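Local coordinates for protein CCMAN5 (Cellulosimicrobium cellulans, PDB 2XSG) that hydrolyses alpha-mannosidic linkages as a family 92 glycoside hydrolase and enables mannose-6-phosphate modification of yeast-produced human lysosomal enzymes, at residues A673-F678 / F707-D712; S696-I699 / S705-T708. All coordinates share one frame; numbering follows the deposited sequence.

Contact 1: A673-F678 / F707-D712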
loop_
_atom_site.group_PDB
_atom_site.type_symbol
_atom_site.label_atom_id
_atom_site.label_comp_id
_atom_site.label_asym_id
_atom_site.label_seq_id
_atom_site.Cartn_x
_atom_site.Cartn_y
_atom_site.Cartn_z
ATOM N N ALA A 673 8.221 -11.154 -6.023
ATOM C CA ALA A 673 9.222 -12.170 -5.703
ATOM C C ALA A 673 8.719 -13.558 -6.106
ATOM O O ALA A 673 9.479 -14.347 -6.681
ATOM C CB ALA A 673 9.569 -12.130 -4.229
ATOM N N ALA A 674 7.431 -13.818 -5.839
ATOM C CA ALA A 674 6.794 -15.118 -6.128
ATOM C C ALA A 674 6.748 -15.397 -7.615
ATOM O O ALA A 674 7.051 -16.517 -8.038
ATOM C CB ALA A 674 5.397 -15.195 -5.545
ATOM N N VAL A 675 6.364 -14.389 -8.398
ATOM C CA VAL A 675 6.421 -14.491 -9.864
ATOM C C VAL A 675 7.884 -14.625 -10.305
ATOM O O VAL A 675 8.211 -15.426 -11.198
ATOM C CB VAL A 675 5.754 -13.272 -10.541
ATOM C CG1 VAL A 675 5.967 -13.271 -12.085
ATOM C CG2 VAL A 675 4.273 -13.239 -10.209
ATOM N N GLY A 676 8.755 -13.842 -9.660
ATOM C CA GLY A 676 10.170 -13.886 -9.931
ATOM C C GLY A 676 10.678 -12.748 -10.792
ATOM O O GLY A 676 11.794 -12.837 -11.322
ATOM N N LEU A 677 9.856 -11.701 -10.941
ATOM C CA LEU A 677 10.203 -10.526 -11.727
ATOM C C LEU A 677 10.059 -9.267 -10.893
ATOM O O LEU A 677 8.953 -8.913 -10.461
ATOM C CB LEU A 677 9.319 -10.412 -12.977
ATOM C CG LEU A 677 9.423 -11.544 -13.994
ATOM C CD1 LEU A 677 8.306 -11.344 -14.988
ATOM C CD2 LEU A 677 10.791 -11.596 -14.679
ATOM N N PHE A 678 11.182 -8.582 -10.690
ATOM C CA PHE A 678 11.225 -7.433 -9.788
ATOM C C PHE A 678 11.643 -6.146 -10.502
ATOM O O PHE A 678 12.556 -6.167 -11.336
ATOM C CB PHE A 678 12.204 -7.716 -8.658
ATOM C CG PHE A 678 12.230 -6.648 -7.613
ATOM C CD1 PHE A 678 11.355 -6.703 -6.533
ATOM C CD2 PHE A 678 13.116 -5.590 -7.703
ATOM C CE1 PHE A 678 11.359 -5.707 -5.562
ATOM C CE2 PHE A 678 13.121 -4.593 -6.739
ATOM C CZ PHE A 678 12.246 -4.657 -5.661
ATOM N N PHE A 707 0.740 -14.741 -19.667
ATOM C CA PHE A 707 2.175 -14.906 -19.404
ATOM C C PHE A 707 2.363 -16.129 -18.515
ATOM O O PHE A 707 1.688 -16.282 -17.498
ATOM C CB PHE A 707 2.769 -13.671 -18.728
ATOM C CG PHE A 707 4.212 -13.831 -18.307
ATOM C CD1 PHE A 707 5.239 -13.808 -19.256
ATOM C CD2 PHE A 707 4.541 -14.000 -16.961
ATOM C CE1 PHE A 707 6.574 -13.936 -18.865
ATOM C CE2 PHE A 707 5.871 -14.142 -16.560
ATOM C CZ PHE A 707 6.894 -14.108 -17.515
ATOM N N THR A 708 3.261 -17.017 -18.907
ATOM C CA THR A 708 3.472 -18.204 -18.100
ATOM C C THR A 708 4.932 -18.293 -17.725
ATOM O O THR A 708 5.805 -18.327 -18.591
ATOM C CB THR A 708 2.961 -19.479 -18.822
ATOM O OG1 THR A 708 1.665 -19.215 -19.367
ATOM C CG2 THR A 708 2.852 -20.660 -17.864
ATOM N N VAL A 709 5.194 -18.289 -16.424
ATOM C CA VAL A 709 6.530 -18.540 -15.927
ATOM C C VAL A 709 6.508 -19.868 -15.182
ATOM O O VAL A 709 5.710 -20.058 -14.261
ATOM C CB VAL A 709 7.089 -17.364 -15.076
ATOM C CG1 VAL A 709 6.243 -17.090 -13.817
ATOM C CG2 VAL A 709 8.559 -17.615 -14.691
ATOM N N THR A 710 7.355 -20.798 -15.616
ATOM C CA THR A 710 7.494 -22.092 -14.934
ATOM C C THR A 710 8.862 -22.252 -14.273
ATOM O O THR A 710 9.869 -21.692 -14.731
ATOM C CB THR A 710 7.263 -23.294 -15.883
ATOM O OG1 THR A 710 7.975 -23.076 -17.107
ATOM C CG2 THR A 710 5.780 -23.483 -16.164
ATOM N N ALA A 711 8.884 -23.030 -13.197
ATOM C CA ALA A 711 10.107 -23.301 -12.460
ATOM C C ALA A 711 10.176 -24.806 -12.234
ATOM O O ALA A 711 9.709 -25.338 -11.221
ATOM C CB ALA A 711 10.135 -22.514 -11.144
ATOM N N ASP A 712 10.737 -25.491 -13.223
ATOM C CA ASP A 712 10.711 -26.942 -13.248
ATOM C C ASP A 712 11.595 -27.503 -12.151
ATOM O O ASP A 712 12.749 -27.134 -12.034
ATOM C CB ASP A 712 11.111 -27.447 -14.633
ATOM C CG ASP A 712 9.999 -27.258 -15.648
ATOM O OD1 ASP A 712 10.085 -26.340 -16.507
ATOM O OD2 ASP A 712 9.009 -28.025 -15.567
#

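Contact 2: S696-I699 / S705-T708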
loop_
_atom_site.group_PDB
_atom_site.type_symbol
_atom_site.label_atom_id
_atom_site.label_comp_id
_atom_site.label_asym_id
_atom_site.label_seq_id
_atom_site.Cartn_x
_atom_site.Cartn_y
_atom_site.Cartn_z
ATOM N N SER A 696 4.366 -23.601 -11.594
ATOM C CA SER A 696 3.813 -22.823 -12.691
ATOM C C SER A 696 3.059 -21.617 -12.121
ATOM O O SER A 696 2.328 -21.750 -11.127
ATOM C CB SER A 696 2.867 -23.689 -13.542
ATOM O OG SER A 696 2.297 -22.933 -14.608
ATOM N N THR A 697 3.260 -20.452 -12.734
ATOM C CA THR A 697 2.491 -19.244 -12.417
ATOM C C THR A 697 2.011 -18.598 -13.735
ATOM O O THR A 697 2.835 -18.295 -14.600
ATOM C CB THR A 697 3.315 -18.278 -11.552
ATOM O OG1 THR A 697 3.515 -18.864 -10.252
ATOM C CG2 THR A 697 2.628 -16.930 -11.416
ATOM N N THR A 698 0.691 -18.447 -13.893
ATOM C CA THR A 698 0.071 -17.939 -15.133
ATOM C C THR A 698 -0.685 -16.635 -14.873
ATOM O O THR A 698 -1.620 -16.590 -14.064
ATOM C CB THR A 698 -0.917 -18.986 -15.761
ATOM O OG1 THR A 698 -0.220 -20.211 -16.037
ATOM C CG2 THR A 698 -1.541 -18.473 -17.049
ATOM N N ILE A 699 -0.280 -15.582 -15.569
ATOM C CA ILE A 699 -1.005 -14.320 -15.540
ATOM C C ILE A 699 -1.836 -14.219 -16.812
ATOM O O ILE A 699 -1.279 -14.161 -17.911
ATOM C CB ILE A 699 -0.063 -13.094 -15.411
ATOM C CG1 ILE A 699 0.864 -13.248 -14.190
ATOM C CG2 ILE A 699 -0.901 -11.790 -15.339
ATOM C CD1 ILE A 699 2.059 -12.199 -14.144
ATOM N N SER A 705 -5.067 -13.957 -23.609
ATOM C CA SER A 705 -3.649 -14.322 -23.679
ATOM C C SER A 705 -3.084 -14.397 -22.246
ATOM O O SER A 705 -3.708 -13.884 -21.300
ATOM C CB SER A 705 -2.856 -13.326 -24.523
ATOM O OG SER A 705 -2.623 -12.120 -23.814
ATOM N N ALA A 706 -1.929 -15.038 -22.085
ATOM C CA ALA A 706 -1.371 -15.305 -20.751
ATOM C C ALA A 706 0.152 -15.306 -20.724
ATOM O O ALA A 706 0.780 -15.818 -21.654
ATOM C CB ALA A 706 -1.890 -16.646 -20.223
ATOM N N PHE A 707 0.740 -14.741 -19.667
ATOM C CA PHE A 707 2.175 -14.906 -19.404
ATOM C C PHE A 707 2.363 -16.129 -18.515
ATOM O O PHE A 707 1.688 -16.282 -17.498
ATOM C CB PHE A 707 2.769 -13.671 -18.728
ATOM C CG PHE A 707 4.212 -13.831 -18.307
ATOM C CD1 PHE A 707 5.239 -13.808 -19.256
ATOM C CD2 PHE A 707 4.541 -14.000 -16.961
ATOM C CE1 PHE A 707 6.574 -13.936 -18.865
ATOM C CE2 PHE A 707 5.871 -14.142 -16.560
ATOM C CZ PHE A 707 6.894 -14.108 -17.515
ATOM N N THR A 708 3.261 -17.017 -18.907
ATOM C CA THR A 708 3.472 -18.204 -18.100
ATOM C C THR A 708 4.932 -18.293 -17.725
ATOM O O THR A 708 5.805 -18.327 -18.591
ATOM C CB THR A 708 2.961 -19.479 -18.822
ATOM O OG1 THR A 708 1.665 -19.215 -19.367
ATOM C CG2 THR A 708 2.852 -20.660 -17.864
#

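Contact 1: A673-F678 / F707-D712
The C-terminal end of helix 665-675, closed by a Schellman motif, packs through Val-675 and Leu-677 against Phe-707 and Val-709 of strand 706-712. Gly-676 is the C-prime residue, with a positive phi of 102°; its N reaches back to Ala-673 O, while Leu-677 N turns back to a carbonyl of the helix's last turn. At these backbone angles a side chain would be forced against the preceding carbonyl, which accounts for glycine here. Apolar side chains on either side of Gly-676, those of Val-675 and Leu-677, meet the strand. CD1 of Leu-677 meets the far end of the Phe-707 ring obliquely, 4.0 Å from CZ and equally near CE2, the two side chains approaching from opposite directions. With CG of Phe-707 anti to its backbone N (chi1 174°), the ring extends toward the helix end. Two residues on, Val-709 sets CG1 between its backbone N and carbonyl carbon (chi1 62°), where this methyl lies 3.7 Å from Val-675 O and 4.2 Å from Val-675 CG1. All four touching residues are buried, yet only 136 Å² is covered in total, the measure of a light van der Waals contact. Val-741 of helix 738-742 touches both Leu-677 and Phe-707, and Phe-749 flanks Val-709 from the neighbouring strand 746-752. The arrangement is typical of a glycine-terminated helix end packed on the apolar face of a beta-sheet.

Contact 2: S696-I699 / S705-T708
Strands 696-699 and 706-708 run antiparallel, their axes 159° apart in direction and 4.6 Å at closest approach, as the two arms of a beta hairpin. Ile-699 and Phe-707 form a hydrogen-bonded pair: Ile-699 N donates to Phe-707 O at 2.8 Å, and Phe-707 N to Ile-699 O at 2.7 Å. Both donors lie in the carbonyl plane, and N-H...O angles of 158° and 146° make the first bond the straighter. On the buried face, Ile-699 runs obliquely across Phe-707, its CD1 ending 4.2 Å from ring atom CD2. Thr-698 and Thr-708, the adjacent non-hydrogen-bonded pair, stand side by side on the other, partly exposed face. Each threonine has its methyl anti to the backbone N and its hydroxyl beside that N. This turns unlike branches together, with Thr-698 OG1 3.6 Å from Thr-708 CG2, a packing contact. The methyl of Thr-698 instead points along the hairpin to Ala-706, its CG2 3.7 Å from Ala-706 CB. A glycine at Thr-698 would probably deprive Ala-706 CB of its methyl partner and leave Thr-708 CG2 with less packing, opening a gap on this face. In the backbone, Thr-698 CA approaches Phe-707 O at 3.3 Å in a CA-H...O contact, so that this carbonyl meets both the N-H of Ile-699 and the CA-H of Thr-698.

How the contacts relate
Strand 706-712 is common to both contacts. Contact 1 is wholly buried and made by apolar side chains, with one backbone carbonyl against a methyl: a helix end and the residue that follows its turn, resting on one face of the mixed sheet. Contact 2 lies within that sheet, where paired backbones supply the hydrogen bonds; it is only partly buried, with its threonines on the more open face. Phe-707 serves both: its backbone pairs in the hairpin, while its ring touches both Ile-699 and Leu-677. The contacts meet directly: Val-709 O lies 2.9 Å from Thr-697 N, a probable hydrogen bond continuing the hairpin pairing, and Val-675 CG2 packs 4.2 Å from Thr-697 CG2.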